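Side-chain contacts in acyl-CoA dehydrogenase (Geobacillus kaustophilus, PDB 2PG0), which probably catalyses the FAD-dependent dehydrogenation of acyl chains, placing a double bond between their alpha and beta carbons: residues 58-61 / 62-66; 91-94 / 95-99; 110-113 / 114-118; 190-193 / 194-198. All blocks are in the same frame, centred on the assembly; numbering follows the deposited sequence.

Contact 1. Residues 58-61 / 62-66; sequences PWVD and EKYGG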
loop_
_atom_site.group_PDB
_atom_site.type_symbol
_atom_site.label_atom_id
_atom_site.label_comp_id
_atom_site.label_asym_id
_atom_site.label_seq_id
_atom_site.Cartn_x
_atom_site.Cartn_y
_atom_site.Cartn_z
ATOM N N PRO A 58 36.196 -19.110 -1.435
ATOM C CA PRO A 58 36.936 -19.344 -2.684
ATOM C C PRO A 58 37.795 -18.143 -3.113
ATOM O O PRO A 58 38.724 -18.295 -3.915
ATOM C CB PRO A 58 35.824 -19.622 -3.698
ATOM C CG PRO A 58 34.647 -18.895 -3.169
ATOM C CD PRO A 58 34.742 -19.011 -1.673
ATOM N N TRP A 59 37.487 -16.969 -2.558
ATOM C CA TRP A 59 38.206 -15.722 -2.848
ATOM C C TRP A 59 39.575 -15.654 -2.166
ATOM O O TRP A 59 40.407 -14.813 -2.516
ATOM C CB TRP A 59 37.361 -14.513 -2.410
ATOM C CG TRP A 59 36.913 -14.625 -0.981
ATOM C CD1 TRP A 59 35.725 -15.125 -0.535
ATOM C CD2 TRP A 59 37.658 -14.260 0.189
ATOM N NE1 TRP A 59 35.680 -15.091 0.836
ATOM C CE2 TRP A 59 36.849 -14.560 1.308
ATOM C CE3 TRP A 59 38.928 -13.696 0.403
ATOM C CZ2 TRP A 59 37.267 -14.326 2.622
ATOM C CZ3 TRP A 59 39.340 -13.458 1.713
ATOM C CH2 TRP A 59 38.511 -13.772 2.803
ATOM N N VAL A 60 39.786 -16.517 -1.170
ATOM C CA VAL A 60 41.043 -16.565 -0.418
ATOM C C VAL A 60 42.209 -16.898 -1.368
ATOM O O VAL A 60 42.035 -17.629 -2.347
ATOM C CB VAL A 60 40.945 -17.570 0.771
ATOM C CG1 VAL A 60 42.319 -17.948 1.317
ATOM C CG2 VAL A 60 40.069 -16.992 1.896
ATOM N N ASP A 61 43.381 -16.327 -1.091
ATOM C CA ASP A 61 44.550 -16.519 -1.950
ATOM C C ASP A 61 44.968 -17.986 -2.002
ATOM O O ASP A 61 44.792 -18.719 -1.027
ATOM C CB ASP A 61 45.727 -15.662 -1.473
ATOM C CG ASP A 61 46.825 -15.554 -2.518
ATOM O OD1 ASP A 61 46.663 -14.759 -3.473
ATOM O OD2 ASP A 61 47.841 -16.276 -2.391
ATOM N N GLU A 62 45.527 -18.396 -3.141
ATOM C CA GLU A 62 45.992 -19.773 -3.344
ATOM C C GLU A 62 46.992 -20.248 -2.286
ATOM O O GLU A 62 47.038 -21.439 -1.963
ATOM C CB GLU A 62 46.560 -19.965 -4.763
ATOM C CG GLU A 62 47.708 -19.020 -5.139
ATOM C CD GLU A 62 48.182 -19.182 -6.587
ATOM O OE1 GLU A 62 47.785 -20.160 -7.260
ATOM O OE2 GLU A 62 48.959 -18.321 -7.052
ATOM N N LYS A 63 47.766 -19.318 -1.729
ATOM C CA LYS A 63 48.782 -19.661 -0.732
ATOM C C LYS A 63 48.210 -20.144 0.607
ATOM O O LYS A 63 48.921 -20.772 1.391
ATOM C CB LYS A 63 49.783 -18.520 -0.540
ATOM C CG LYS A 63 49.316 -17.368 0.320
ATOM C CD LYS A 63 50.395 -16.297 0.373
ATOM C CE LYS A 63 50.012 -15.162 1.296
ATOM N NZ LYS A 63 50.988 -14.038 1.198
ATOM N N TYR A 64 46.928 -19.860 0.857
ATOM C CA TYR A 64 46.227 -20.410 2.020
ATOM C C TYR A 64 45.310 -21.568 1.632
ATOM O O TYR A 64 44.632 -22.148 2.487
ATOM C CB TYR A 64 45.409 -19.331 2.734
ATOM C CG TYR A 64 46.181 -18.089 3.109
ATOM C CD1 TYR A 64 47.127 -18.110 4.139
ATOM C CD2 TYR A 64 45.950 -16.886 2.450
ATOM C CE1 TYR A 64 47.831 -16.958 4.486
ATOM C CE2 TYR A 64 46.647 -15.738 2.791
ATOM C CZ TYR A 64 47.580 -15.780 3.807
ATOM O OH TYR A 64 48.261 -14.636 4.138
ATOM N N GLY A 65 45.287 -21.898 0.344
ATOM C CA GLY A 65 44.501 -23.027 -0.147
ATOM C C GLY A 65 43.252 -22.619 -0.903
ATOM O O GLY A 65 42.478 -23.471 -1.338
ATOM N N GLY A 66 43.061 -21.312 -1.067
ATOM C CA GLY A 66 41.906 -20.785 -1.776
ATOM C C GLY A 66 42.049 -20.805 -3.284
ATOM O O GLY A 66 42.983 -21.417 -3.832
#
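Asp61 and the residues that follow it, Glu62 to Gly66, form a tight local turn in the loop between helices 44-52 and 71-84 of the N-terminal domain, held mainly by the backbone carbonyl and the carboxylate of Asp61. The carbonyl oxygen is gripped twice: Tyr64 N and Gly66 N each donate to Asp61 O at 3.1 Å, and they arrive above opposite faces of its carbonyl plane. The bond from Gly66 N to Asp61 O, together with the inner bond of 2.9 Å from Gly65 N to Glu62 O, makes a Schellman motif that ends the short 3-10 segment 62-64, with Gly65 supplying the positive phi (106°). At the start of that segment the side chain of Asp61 closes an Asx turn: its CG stands anti to the backbone N (chi1 -165°), which brings OD2 to 3.1 Å from Lys63 N in a nearly straight bond (167°) that comes from above the carboxylate plane. The other oxygen, OD1, bonds to Asn68 ND2, while Asn68 OD1 receives Glu62 N. Without the Asp61 carboxylate, as with an alanine here, Lys63 N and Asn68 ND2 are likely to lose their acceptor and the start of the turn to shift. Beside this polar core the side chains of Val60 and Tyr64 cross at about a right angle, Val60 CG1 touching Tyr64 CB at 3.7 Å. Lys63 CG lies 3.9 Å above the plane of the Tyr64 ring, over its centre, and is also 3.3 Å from Asp61 OD2, while the ring itself packs on helix 108-120 at Lys111 and Gln112.

Contact 2. Residues 91-94 / 95-99; sequences IGLH and NDIVT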
loop_
_atom_site.group_PDB
_atom_site.type_symbol
_atom_site.label_atom_id
_atom_site.label_comp_id
_atom_site.label_asym_id
_atom_site.label_seq_id
_atom_site.Cartn_x
_atom_site.Cartn_y
_atom_site.Cartn_z
ATOM N N ILE A 91 26.639 -20.290 5.653
ATOM C CA ILE A 91 27.748 -20.453 4.704
ATOM C C ILE A 91 28.171 -19.116 4.100
ATOM O O ILE A 91 29.359 -18.780 4.117
ATOM C CB ILE A 91 27.435 -21.495 3.614
ATOM C CG1 ILE A 91 27.357 -22.880 4.254
ATOM C CG2 ILE A 91 28.513 -21.461 2.513
ATOM C CD1 ILE A 91 26.600 -23.892 3.459
ATOM N N GLY A 92 27.201 -18.359 3.577
ATOM C CA GLY A 92 27.452 -17.007 3.072
ATOM C C GLY A 92 28.038 -16.104 4.143
ATOM O O GLY A 92 28.889 -15.266 3.858
ATOM N N LEU A 93 27.584 -16.283 5.382
ATOM C CA LEU A 93 28.136 -15.538 6.516
ATOM C C LEU A 93 29.632 -15.851 6.711
ATOM O O LEU A 93 30.467 -14.941 6.780
ATOM C CB LEU A 93 27.328 -15.814 7.794
ATOM C CG LEU A 93 27.958 -15.272 9.084
ATOM C CD1 LEU A 93 27.480 -13.873 9.369
ATOM C CD2 LEU A 93 27.668 -16.183 10.255
ATOM N N HIS A 94 29.959 -17.140 6.768
ATOM C CA HIS A 94 31.353 -17.601 6.855
ATOM C C HIS A 94 32.183 -17.082 5.678
ATOM O O HIS A 94 33.212 -16.442 5.882
ATOM C CB HIS A 94 31.389 -19.142 6.948
ATOM C CG HIS A 94 32.763 -19.745 6.873
ATOM N ND1 HIS A 94 33.593 -19.851 7.970
ATOM C CD2 HIS A 94 33.430 -20.318 5.843
ATOM C CE1 HIS A 94 34.724 -20.435 7.613
ATOM N NE2 HIS A 94 34.648 -20.735 6.328
ATOM N N ASN A 95 31.708 -17.329 4.460
ATOM C CA ASN A 95 32.416 -16.977 3.225
ATOM C C ASN A 95 32.620 -15.477 3.021
ATOM O O ASN A 95 33.727 -15.022 2.733
ATOM C CB ASN A 95 31.662 -17.526 2.005
ATOM C CG ASN A 95 31.910 -19.014 1.763
ATOM O OD1 ASN A 95 32.601 -19.685 2.533
ATOM N ND2 ASN A 95 31.339 -19.531 0.682
ATOM N N ASP A 96 31.540 -14.717 3.183
ATOM C CA ASP A 96 31.481 -13.361 2.650
ATOM C C ASP A 96 31.271 -12.260 3.683
ATOM O O ASP A 96 31.362 -11.078 3.356
ATOM C CB ASP A 96 30.414 -13.297 1.551
ATOM C CG ASP A 96 30.691 -14.286 0.429
ATOM O OD1 ASP A 96 31.825 -14.260 -0.114
ATOM O OD2 ASP A 96 29.791 -15.097 0.117
ATOM N N ILE A 97 31.003 -12.649 4.923
ATOM C CA ILE A 97 30.828 -11.674 5.991
ATOM C C ILE A 97 31.967 -11.729 7.005
ATOM O O ILE A 97 32.609 -10.709 7.255
ATOM C CB ILE A 97 29.425 -11.785 6.650
ATOM C CG1 ILE A 97 28.348 -11.394 5.621
ATOM C CG2 ILE A 97 29.329 -10.906 7.928
ATOM C CD1 ILE A 97 26.965 -11.929 5.911
ATOM N N VAL A 98 32.251 -12.908 7.557
ATOM C CA VAL A 98 33.199 -12.994 8.672
ATOM C C VAL A 98 34.648 -13.142 8.224
ATOM O O VAL A 98 35.498 -12.339 8.597
ATOM C CB VAL A 98 32.856 -14.119 9.685
ATOM C CG1 VAL A 98 33.788 -14.034 10.885
ATOM C CG2 VAL A 98 31.414 -14.026 10.144
ATOM N N THR A 99 34.938 -14.167 7.427
ATOM C CA THR A 99 36.331 -14.417 7.036
ATOM C C THR A 99 37.016 -13.225 6.340
ATOM O O THR A 99 38.211 -13.031 6.542
ATOM C CB THR A 99 36.508 -15.735 6.238
ATOM O OG1 THR A 99 35.749 -15.675 5.030
ATOM C CG2 THR A 99 36.033 -16.909 7.060
#
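Thr99 lies against His94 one widened, pi-type turn further on, and its two branches do different work. Thr99 CG2 sits over one face of the His94 imidazole, 4.0 Å from the ring centroid and 18° off the normal, a CH-pi contact displaced toward the CE1 side. Thr99 OG1, between the backbone N and the carbonyl carbon (chi1 61°), turns back to donate to His94 O at 2.8 Å, in the carbonyl plane. Thr99 N reaches His94 O at 3.2 Å, so this oxygen serves two donors. Loss of the Thr99 hydroxyl and methyl to a glycine is likely to leave His94 O with one donor fewer and that imidazole face without its cover. At the ring's edge lies Asn95 OD1, 3.5 Å from His94 CD2, its amide plane turned about 50° from the ring; OD1 accepts from Cys57 N, and ND2 donates to Phe55 O. On another side of the helix, Leu93 meets Ile97 at about a right angle, Leu93 CD1 to Ile97 CG2 at 3.8 Å, and its CG leans on Val98 CG2 at an oblique angle. Leu93 O bonds both Ile97 N and Val98 N, the latter at 2.8 Å, as helix 89-105 widens. The Leu93 side chain lies about 5 Å from bound FAD. His94 NE2 bonds to Cys118 O and ND1 to Thr125 OG1, which implies an imidazole fixed in its rotation, with NE2 probably carrying the proton.

Contact 3. Residues 110-113 / 114-118; sequences QKQK and WLPKC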
loop_
_atom_site.group_PDB
_atom_site.type_symbol
_atom_site.label_atom_id
_atom_site.label_comp_id
_atom_site.label_asym_id
_atom_site.label_seq_id
_atom_site.Cartn_x
_atom_site.Cartn_y
_atom_site.Cartn_z
ATOM N N GLN A 110 48.197 -14.244 11.799
ATOM C CA GLN A 110 46.777 -14.564 12.005
ATOM C C GLN A 110 46.145 -15.194 10.768
ATOM O O GLN A 110 45.400 -16.167 10.877
ATOM C CB GLN A 110 45.993 -13.316 12.418
ATOM C CG GLN A 110 46.181 -12.940 13.882
ATOM C CD GLN A 110 45.576 -11.591 14.227
ATOM O OE1 GLN A 110 45.420 -10.725 13.364
ATOM N NE2 GLN A 110 45.241 -11.403 15.501
ATOM N N LYS A 111 46.457 -14.641 9.600
ATOM C CA LYS A 111 45.948 -15.159 8.332
ATOM C C LYS A 111 46.455 -16.581 8.089
ATOM O O LYS A 111 45.685 -17.473 7.726
ATOM C CB LYS A 111 46.320 -14.224 7.178
ATOM C CG LYS A 111 45.636 -12.859 7.257
ATOM C CD LYS A 111 45.867 -12.000 6.022
ATOM C CE LYS A 111 47.261 -11.365 6.016
ATOM N NZ LYS A 111 47.375 -10.241 5.032
ATOM N N GLN A 112 47.749 -16.789 8.331
ATOM C CA GLN A 112 48.366 -18.104 8.185
ATOM C C GLN A 112 47.739 -19.125 9.136
ATOM O O GLN A 112 47.497 -20.264 8.754
ATOM C CB GLN A 112 49.883 -18.007 8.413
ATOM C CG GLN A 112 50.655 -19.280 8.091
ATOM C CD GLN A 112 50.446 -19.746 6.660
ATOM O OE1 GLN A 112 50.706 -19.009 5.709
ATOM N NE2 GLN A 112 49.977 -20.976 6.503
ATOM N N LYS A 113 47.462 -18.694 10.365
ATOM C CA LYS A 113 46.880 -19.562 11.386
ATOM C C LYS A 113 45.425 -19.942 11.106
ATOM O O LYS A 113 45.012 -21.065 11.401
ATOM C CB LYS A 113 46.987 -18.910 12.769
ATOM C CG LYS A 113 46.587 -19.832 13.912
ATOM C CD LYS A 113 47.212 -19.408 15.228
ATOM C CE LYS A 113 46.263 -18.578 16.055
ATOM N NZ LYS A 113 46.607 -18.702 17.502
ATOM N N TRP A 114 44.653 -19.011 10.544
ATOM C CA TRP A 114 43.198 -19.194 10.458
ATOM C C TRP A 114 42.621 -19.465 9.068
ATOM O O TRP A 114 41.747 -20.328 8.920
ATOM C CB TRP A 114 42.465 -18.023 11.129
ATOM C CG TRP A 114 42.651 -17.976 12.619
ATOM C CD1 TRP A 114 42.707 -19.040 13.476
ATOM C CD2 TRP A 114 42.781 -16.801 13.430
ATOM N NE1 TRP A 114 42.878 -18.600 14.765
ATOM C CE2 TRP A 114 42.927 -17.230 14.767
ATOM C CE3 TRP A 114 42.795 -15.426 13.154
ATOM C CZ2 TRP A 114 43.083 -16.332 15.835
ATOM C CZ3 TRP A 114 42.947 -14.532 14.215
ATOM C CH2 TRP A 114 43.092 -14.994 15.538
ATOM N N LEU A 115 43.095 -18.743 8.061
ATOM C CA LEU A 115 42.503 -18.837 6.720
ATOM C C LEU A 115 42.497 -20.227 6.062
ATOM O O LEU A 115 41.479 -20.620 5.496
ATOM C CB LEU A 115 43.059 -17.773 5.772
ATOM C CG LEU A 115 42.677 -16.325 6.094
ATOM C CD1 LEU A 115 43.284 -15.404 5.059
ATOM C CD2 LEU A 115 41.153 -16.134 6.168
ATOM N N PRO A 116 43.619 -20.981 6.129
ATOM C CA PRO A 116 43.559 -22.322 5.530
ATOM C C PRO A 116 42.409 -23.197 6.046
ATOM O O PRO A 116 41.744 -23.865 5.249
ATOM C CB PRO A 116 44.923 -22.928 5.890
ATOM C CG PRO A 116 45.825 -21.737 5.976
ATOM C CD PRO A 116 44.963 -20.704 6.673
ATOM N N LYS A 117 42.159 -23.172 7.351
ATOM C CA LYS A 117 41.083 -23.982 7.922
ATOM C C LYS A 117 39.677 -23.421 7.645
ATOM O O LYS A 117 38.697 -24.167 7.629
ATOM C CB LYS A 117 41.315 -24.225 9.409
ATOM C CG LYS A 117 42.385 -25.275 9.692
ATOM C CD LYS A 117 42.663 -25.362 11.178
ATOM C CE LYS A 117 43.966 -26.098 11.449
ATOM N NZ LYS A 117 44.257 -26.131 12.914
ATOM N N CYS A 118 39.587 -22.114 7.416
ATOM C CA CYS A 118 38.330 -21.510 6.961
ATOM C C CYS A 118 37.973 -21.981 5.550
ATOM O O CYS A 118 36.799 -22.158 5.240
ATOM C CB CYS A 118 38.389 -19.979 7.011
ATOM S SG CYS A 118 38.478 -19.296 8.688
HETATM O O HOH W 1 44.273 -22.609 9.348
#
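Trp114 is packed by two side chains of the preceding turn in helix 108-120, and apolar contact dominates. Lys113 runs alongside the indole, pointing the same way, and lays Lys113 CG over the face of the five-membered ring of Trp114, 4.2 Å from the centroid and 26° off the normal, as a CH-pi contact. A bend at chi3 (97°) then carries Lys113 CE back to 3.6 Å from Trp114 NE1, which donates its hydrogen bond to Glu193 OE2 of the middle domain. Gln110 also lies beside the indole, but at the benzene end: Gln110 CG is 3.6 Å from Trp114 CZ3, and its amide is turned only 29° from the ring plane. That amide is tied down elsewhere, NE2 to Leu230 O and OE1 to Thr107 N. One residue further along, Lys111 CB and Leu115 CD1 touch side by side, while Lys111 NZ makes a salt bridge with Glu108.

The backbone bonds are those of a helix up to Leu115, whose N donates to Lys111 O at 2.9 Å; Trp114 N bonds to Gln110 O, with a weak second link to Lys111 O. Pro116 then breaks the series. It has no N-H to offer, and Pro116 CD stands 3.3 Å from Gln112 O, where a donor would otherwise sit. Solvent completes the kink: a water donates to Lys113 O at 2.7 Å and accepts from Lys117 N at 3.0 Å, bridging the pair that an unbroken helix would join directly. The chemistry implies a helix whose buried indole is lined by aliphatic chains and whose proline break is spanned by water.

Contact 4. Residues 190-193 / 194-198; sequences LVVE and RDTPG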
loop_
_atom_site.group_PDB
_atom_site.type_symbol
_atom_site.label_atom_id
_atom_site.label_comp_id
_atom_site.label_asym_id
_atom_site.label_seq_id
_atom_site.Cartn_x
_atom_site.Cartn_y
_atom_site.Cartn_z
ATOM N N LEU A 190 37.822 -8.732 18.680
ATOM C CA LEU A 190 38.650 -9.752 19.298
ATOM C C LEU A 190 38.178 -11.133 18.840
ATOM O O LEU A 190 36.996 -11.458 18.947
ATOM C CB LEU A 190 38.569 -9.609 20.822
ATOM C CG LEU A 190 39.408 -10.476 21.762
ATOM C CD1 LEU A 190 40.903 -10.250 21.555
ATOM C CD2 LEU A 190 39.027 -10.171 23.196
ATOM N N VAL A 191 39.098 -11.935 18.311
ATOM C CA VAL A 191 38.758 -13.291 17.872
ATOM C C VAL A 191 38.727 -14.239 19.072
ATOM O O VAL A 191 39.721 -14.373 19.796
ATOM C CB VAL A 191 39.744 -13.811 16.785
ATOM C CG1 VAL A 191 39.434 -15.260 16.416
ATOM C CG2 VAL A 191 39.707 -12.914 15.556
ATOM N N VAL A 192 37.587 -14.887 19.289
ATOM C CA VAL A 192 37.455 -15.846 20.383
ATOM C C VAL A 192 37.382 -17.255 19.813
ATOM O O VAL A 192 36.537 -17.555 18.971
ATOM C CB VAL A 192 36.238 -15.545 21.292
ATOM C CG1 VAL A 192 36.080 -16.619 22.375
ATOM C CG2 VAL A 192 36.390 -14.170 21.939
ATOM N N GLU A 193 38.282 -18.116 20.277
ATOM C CA GLU A 193 38.375 -19.477 19.764
ATOM C C GLU A 193 37.557 -20.445 20.612
ATOM O O GLU A 193 37.311 -20.193 21.789
ATOM C CB GLU A 193 39.844 -19.910 19.690
ATOM C CG GLU A 193 40.665 -19.085 18.715
ATOM C CD GLU A 193 42.133 -19.473 18.687
ATOM O OE1 GLU A 193 42.809 -19.318 19.727
ATOM O OE2 GLU A 193 42.610 -19.921 17.618
ATOM N N ARG A 194 37.125 -21.548 20.002
ATOM C CA ARG A 194 36.425 -22.613 20.716
ATOM C C ARG A 194 37.249 -23.058 21.934
ATOM O O ARG A 194 38.475 -23.009 21.899
ATOM C CB ARG A 194 36.161 -23.799 19.775
ATOM C CG ARG A 194 35.480 -25.005 20.434
ATOM C CD ARG A 194 35.163 -26.119 19.433
ATOM N NE ARG A 194 34.116 -25.740 18.481
ATOM C CZ ARG A 194 32.808 -25.732 18.739
ATOM N NH1 ARG A 194 32.349 -26.077 19.936
ATOM N NH2 ARG A 194 31.947 -25.371 17.792
ATOM N N ASP A 195 36.563 -23.457 23.006
ATOM C CA ASP A 195 37.195 -23.971 24.240
ATOM C C ASP A 195 38.004 -22.933 25.040
ATOM O O ASP A 195 38.789 -23.290 25.928
ATOM C CB ASP A 195 38.021 -25.246 23.972
ATOM C CG ASP A 195 37.167 -26.414 23.486
ATOM O OD1 ASP A 195 35.987 -26.534 23.899
ATOM O OD2 ASP A 195 37.677 -27.220 22.683
ATOM N N THR A 196 37.796 -21.654 24.731
ATOM C CA THR A 196 38.303 -20.554 25.549
ATOM C C THR A 196 37.711 -20.682 26.952
ATOM O O THR A 196 36.497 -20.853 27.091
ATOM C CB THR A 196 37.909 -19.186 24.939
ATOM O OG1 THR A 196 38.549 -19.033 23.671
ATOM C CG2 THR A 196 38.321 -18.019 25.850
ATOM N N PRO A 197 38.565 -20.638 28.000
ATOM C CA PRO A 197 38.022 -20.687 29.358
ATOM C C PRO A 197 37.100 -19.488 29.600
ATOM O O PRO A 197 37.449 -18.372 29.221
ATOM C CB PRO A 197 39.274 -20.585 30.244
ATOM C CG PRO A 197 40.408 -21.015 29.364
ATOM C CD PRO A 197 40.038 -20.542 27.996
ATOM N N GLY A 198 35.929 -19.737 30.181
ATOM C CA GLY A 198 34.951 -18.673 30.472
ATOM C C GLY A 198 33.950 -18.376 29.359
ATOM O O GLY A 198 33.029 -17.571 29.543
HETATM O O HOH W 2 40.291 -17.338 22.197
#
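The flat peptide group of Glu193 carries this contact, its carbonyl oxygen taking the hydroxyl of Thr196 from a direction tilted 24° from the carbonyl plane. Another flat group, the Arg194 guanidinium, points off to outside partners: its NE forms a salt bridge with Asp168 OD1 and its NH2 bonds to Ile165 O. Glu193 to Thr196 form a type II beta turn, at which strand 187-193 of the middle, beta-rich domain leaves its sheet and sets out toward strand 199-201. Asp195, at the third position of the turn, takes the positive phi (67°) that this type requires.

The classical turn bond is weak here, with Thr196 N 3.3 Å from Glu193 O. The side chain does more: Thr196 OG1 donates to the same Glu193 O at 2.5 Å, a short bond, so that main chain and hydroxyl of one residue converge on one acceptor. OG1 stands beside the backbone N (chi1 -65°), which turns it back into the bend. The hydroxyl is also a bridgehead for solvent, since a water 2.8 Å away donates to Thr196 OG1 and accepts from Glu193 N at 2.9 Å, satisfying the N-H at the end of the strand.

Apolar contact is slight. Val192, whose side chain crosses that of Thr196 at about a right angle, also packs with it on Val225 of strand 223-226. The closest atoms of this pair, across the start of the turn, are Val192 CG1 and Thr196 OG1, 3.7 Å apart.

How the contacts relate
Contact 2 is the buried one, near the flavin, whereas contacts 1, 3 and 4 are partly buried and have their centres about 21 to 22 Å from the chain's centre. Contacts 1 to 3 belong to the N-terminal helical domain and touch: Trp59 packs on Thr99, and contacts 2 and 3 occupy successive helices. Contact 4, in the middle domain, meets contact 3 across the domain boundary, where Val191 packs on the Trp114 indole. Both loop contacts are turns gathered on one carbonyl, helped within the turn by a carboxylate in contact 1 and a hydroxyl in contact 4; the helical ones depart from regular geometry, by widening in contact 2, by proline and water in contact 3.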